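Local coordinates for protein D-threo-3-hydroxyaspartate dehydratase (Delftia, PDB 3WQC) that catalyses the PLP-dependent deamination of D-threo-3-hydroxyaspartate to oxaloacetate and ammonia, and also dehydrates L-threo- and L-erythro-3-hydroxyaspartate and D-serine, at residues Trp142-Ile145 / Arg151-Val154; Val323-Asn328 / Ile333-Asp338. One frame throughout, in Å; residues are numbered along the deposited sequence.

The two contacts follow one another along the chain and lie in different domains, their centres 40 Å apart and their nearest atoms about 25 Å apart, so neither touches the other. Contact 1 belongs to the parallel sheet of the alanine racemase-like N-terminal domain, where strand 140-146 and the chain returning after it border the cofactor. Contact 2 is a hairpin in the mixed sheet of the serine dehydratase domain. In the two-chain assembly of the crystal the two regions meet across subunits: Arg151 of contact 1 is hydrogen-bonded through NH1 to OD1 of Asn328 of the second subunit, a residue of contact 2, so the hairpin end of one chain reaches the PLP-binding arginine of the other.

Contact 1: residues Trp142-Ile145 / Arg151-Val154; sequences WIEI and RSGV. With PLP (pyridoxal-5'-phosphate), chain J.
Glu144 lies alongside Ser152, its extended side chain bringing OE2 to 3.2 Å from Ser152 CB, while CG sits over Gly153 CA. With CG anti to the backbone N (chi1 -172°) and the chain straight beyond it, the carboxylate is carried to the loop and its waters. One water joins OE2 to Ser152 OG. The other two donate to OE1: the first is held by Arg151 NH2, the second by Arg151 NE and Ser152 N. The carboxylate therefore faces the guanidinium through water, with OE1 4.7 Å from NH2. Arg151, bent at chi3 (68°), gives NH2 to PLP O3 at 3.1 Å, meeting it near the guanidinium plane, with the methyl carbon C2A at the same edge. Replacing Glu144 by an alanine would probably leave these waters without their acceptor and the guanidinium freer to swing from PLP O3. The backbone closes the other end: Val154 N donates to Glu144 O at 2.8 Å, and Gly153 CA comes to 3.2 Å from the same oxygen in a bent CA-H...O contact. Glycine suits this place because a side chain would run into the carbonyl carbon of Ile145 and the preceding carbonyl oxygen. On the face opposite the carboxylate, branched residues pack against helix 159-171: Val154 CG2 meets Ile143 CG2 at an oblique crossing, 3.9 Å apart, and both side chains touch Ile165. His331 of the second subunit packs on Arg151 and Ser152. Ile145 and Val154 form a parallel bridge, and this short parallel pairing lies at the C-terminal end of strand 140-146, beside the PLP site of the TIM-barrel domain of a fold-type III, alanine racemase-like enzyme.

Contact 2: residues Val323-Asn328 / Ile333-Asp338; sequences VLTGAN and ILARAD
A classic beta bulge interrupts the hairpin of strands 322-327 and 332-336, with Thr325 and Gly326 both set against Ile333. Val323 and Ala335 form a hydrogen-bonded pair: Val323 N donates to Ala335 O and Ala335 N to Val323 O, each at 3.1 Å and nearly along the C=O axis. At the bulge, Ile333 O draws weak bonds from Thr325 N and Gly326 N, and Ile333 N returns a straight N-H bond to Gly326 O at 2.9 Å, approaching from above the carbonyl plane. Leu324 and Leu334, the non-hydrogen-bonded pair, share the inner face: Leu324 CD2 lies 3.8 Å from Leu334 CB, the two crossing at a slant and both reaching strand 354-358, so long apolar side chains fit this buried face. With OG1 between the backbone N and the carbonyl carbon (chi1 56°), Thr325 turns CG2 to 3.8 Å from Arg336 O; Ala335, with only a methyl, lets CG2 lie 4.0 Å from its CB. Val323 CG2 meets Ala337 CB at 4.0 Å. Arg336 turns away, gripping Asp338 side-on through NE and NH1 while NH2 bridges to Glu342. The whole is a bulged antiparallel hairpin in the mixed beta sheet of the serine dehydratase domain.

Contact 1: residues Trp142-Ile145 / Arg151-Val154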
# COMPACT_ATOMS: atom_id res chain seq x y z
N TRP B 142 20.24 17.02 -14.27
CA TRP B 142 21.26 16.88 -13.23
C TRP B 142 21.77 15.48 -13.27
O TRP B 142 21.06 14.53 -13.67
CB TRP B 142 20.69 17.16 -11.85
CG TRP B 142 20.15 18.57 -11.70
CD1 TRP B 142 19.98 19.60 -12.63
CD2 TRP B 142 19.61 19.08 -10.44
NE1 TRP B 142 19.37 20.69 -12.04
CE2 TRP B 142 19.11 20.42 -10.70
CE3 TRP B 142 19.44 18.52 -9.16
CZ2 TRP B 142 18.48 21.19 -9.69
CZ3 TRP B 142 18.80 19.28 -8.15
CH2 TRP B 142 18.33 20.60 -8.42
N ILE B 143 23.01 15.28 -12.78
CA ILE B 143 23.61 13.92 -12.79
C ILE B 143 23.47 13.36 -11.39
O ILE B 143 23.91 14.00 -10.38
CB ILE B 143 25.08 13.94 -13.25
CG1 ILE B 143 25.13 14.57 -14.69
CG2 ILE B 143 25.65 12.51 -13.14
CD1 ILE B 143 26.59 14.80 -15.16
N GLU B 144 22.88 12.19 -11.27
CA GLU B 144 22.75 11.54 -9.95
C GLU B 144 24.06 10.84 -9.52
O GLU B 144 24.66 10.13 -10.36
CB GLU B 144 21.58 10.53 -9.96
CG GLU B 144 21.28 9.97 -8.53
CD GLU B 144 20.00 9.20 -8.40
OE1 GLU B 144 19.60 9.03 -7.22
OE2 GLU B 144 19.45 8.75 -9.44
N ILE B 145 24.48 11.04 -8.26
CA ILE B 145 25.75 10.56 -7.74
C ILE B 145 25.41 9.49 -6.69
O ILE B 145 24.52 9.68 -5.84
CB ILE B 145 26.53 11.72 -7.10
CG1 ILE B 145 26.69 12.87 -8.11
CG2 ILE B 145 27.90 11.18 -6.60
CD1 ILE B 145 27.35 12.49 -9.44
N ARG B 151 21.58 2.96 -4.10
CA ARG B 151 20.57 2.78 -5.16
C ARG B 151 21.21 3.34 -6.49
O ARG B 151 22.14 2.76 -6.94
CB ARG B 151 19.27 3.59 -4.82
CG ARG B 151 18.03 3.23 -5.67
CD ARG B 151 16.87 3.91 -4.96
NE ARG B 151 16.89 5.36 -5.02
CZ ARG B 151 16.10 6.18 -4.24
NH1 ARG B 151 15.35 5.64 -3.25
NH2 ARG B 151 16.03 7.50 -4.49
N SER B 152 20.66 4.35 -7.18
CA SER B 152 21.13 4.80 -8.50
C SER B 152 22.30 5.77 -8.35
O SER B 152 22.75 6.16 -7.20
CB SER B 152 20.00 5.59 -9.18
OG SER B 152 18.86 4.75 -9.38
N GLY B 153 22.95 6.09 -9.48
CA GLY B 153 23.97 7.12 -9.41
C GLY B 153 25.34 6.68 -9.91
O GLY B 153 25.78 5.52 -9.81
N VAL B 154 26.03 7.66 -10.48
CA VAL B 154 27.43 7.49 -10.88
C VAL B 154 28.27 7.50 -9.61
O VAL B 154 28.07 8.41 -8.73
CB VAL B 154 27.82 8.72 -11.78
CG1 VAL B 154 29.29 8.60 -12.21
CG2 VAL B 154 26.86 8.83 -12.95
N1 PLP J . 15.78 12.50 -2.37
C2 PLP J . 15.39 11.43 -3.10
C2A PLP J . 16.01 11.16 -4.45
C3 PLP J . 14.36 10.57 -2.58
O3 PLP J . 13.97 9.54 -3.31
C4 PLP J . 13.82 10.87 -1.28
C4A PLP J . 12.77 10.04 -0.78
C5 PLP J . 14.29 12.02 -0.58
C6 PLP J . 15.34 12.77 -1.14
C5A PLP J . 13.75 12.38 0.78
O4P PLP J . 14.19 11.33 1.77
P PLP J . 13.42 11.28 3.17
O1P PLP J . 13.41 12.70 3.61
O2P PLP J . 14.30 10.42 4.01
O3P PLP J . 12.05 10.79 2.96
O HOH W 1 17.18 7.32 -9.77
O HOH W 2 16.72 8.85 -7.01
O HOH W 3 19.15 6.71 -6.02

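Contact 2: residues Val323-Asn328 / Ile333-Asp338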
# COMPACT_ATOMS: atom_id res chain seq x y z
N VAL B 323 0.67 -2.73 20.58
CA VAL B 323 0.92 -2.41 19.17
C VAL B 323 -0.00 -3.26 18.31
O VAL B 323 -0.68 -4.15 18.84
CB VAL B 323 2.42 -2.77 18.78
CG1 VAL B 323 3.42 -1.95 19.60
CG2 VAL B 323 2.70 -4.30 18.90
N LEU B 324 -0.06 -3.04 16.99
CA LEU B 324 -0.77 -4.00 16.14
C LEU B 324 0.25 -5.12 15.87
O LEU B 324 1.24 -4.97 15.11
CB LEU B 324 -1.17 -3.30 14.84
CG LEU B 324 -2.18 -2.15 15.00
CD1 LEU B 324 -2.69 -1.72 13.57
CD2 LEU B 324 -3.36 -2.63 15.89
N THR B 325 0.02 -6.28 16.48
CA THR B 325 0.97 -7.35 16.36
C THR B 325 0.77 -8.13 15.02
O THR B 325 1.66 -8.89 14.61
CB THR B 325 0.89 -8.33 17.56
OG1 THR B 325 -0.48 -8.78 17.63
CG2 THR B 325 1.31 -7.65 18.87
N GLY B 326 -0.40 -7.98 14.39
CA GLY B 326 -0.61 -8.65 13.09
C GLY B 326 -1.63 -7.83 12.32
O GLY B 326 -2.27 -6.91 12.88
N ALA B 327 -1.71 -8.14 11.04
CA ALA B 327 -2.69 -7.42 10.19
C ALA B 327 -3.07 -8.28 9.02
O ALA B 327 -2.21 -8.93 8.37
CB ALA B 327 -2.03 -6.10 9.69
N ASN B 328 -4.38 -8.31 8.72
CA ASN B 328 -4.86 -8.78 7.46
C ASN B 328 -5.40 -7.55 6.69
O ASN B 328 -5.20 -6.43 7.15
CB ASN B 328 -5.90 -9.91 7.62
CG ASN B 328 -5.28 -11.26 8.10
OD1 ASN B 328 -6.02 -12.13 8.38
ND2 ASN B 328 -3.97 -11.42 8.09
N ILE B 333 -4.72 -6.74 14.40
CA ILE B 333 -4.72 -7.50 15.66
C ILE B 333 -3.95 -6.61 16.64
O ILE B 333 -2.75 -6.41 16.44
CB ILE B 333 -4.09 -8.90 15.53
CG1 ILE B 333 -4.73 -9.85 14.47
CG2 ILE B 333 -4.09 -9.54 16.94
CD1 ILE B 333 -6.15 -9.86 14.53
N LEU B 334 -4.60 -6.04 17.63
CA LEU B 334 -4.03 -5.22 18.66
C LEU B 334 -3.73 -6.12 19.90
O LEU B 334 -4.58 -6.90 20.36
CB LEU B 334 -4.99 -4.10 19.02
CG LEU B 334 -4.55 -3.08 20.08
CD1 LEU B 334 -5.39 -1.79 19.98
CD2 LEU B 334 -4.53 -3.64 21.53
N ALA B 335 -2.48 -6.16 20.34
CA ALA B 335 -2.11 -7.08 21.44
C ALA B 335 -0.83 -6.53 22.11
O ALA B 335 -0.34 -5.45 21.72
CB ALA B 335 -1.91 -8.54 20.99
N ARG B 336 -0.38 -7.13 23.23
CA ARG B 336 0.84 -6.62 23.88
C ARG B 336 2.07 -6.91 23.01
O ARG B 336 2.24 -8.06 22.52
CB ARG B 336 1.02 -7.29 25.25
CG ARG B 336 -0.05 -6.91 26.23
CD ARG B 336 0.27 -7.57 27.57
NE ARG B 336 1.47 -6.93 28.13
CZ ARG B 336 1.43 -5.76 28.76
NH1 ARG B 336 2.55 -5.22 29.21
NH2 ARG B 336 0.28 -5.09 28.92
N ALA B 337 2.93 -5.90 22.84
CA ALA B 337 4.25 -6.09 22.14
C ALA B 337 5.06 -7.20 22.80
O ALA B 337 5.75 -7.96 22.13
CB ALA B 337 5.05 -4.80 22.13
N ASP B 338 4.98 -7.30 24.11
CA ASP B 338 5.78 -8.31 24.82
C ASP B 338 5.32 -9.76 24.71
O ASP B 338 6.01 -10.64 25.22
CB ASP B 338 6.02 -7.91 26.30
CG ASP B 338 4.76 -7.96 27.19
OD1 ASP B 338 3.73 -8.55 26.85
OD2 ASP B 338 4.86 -7.36 28.28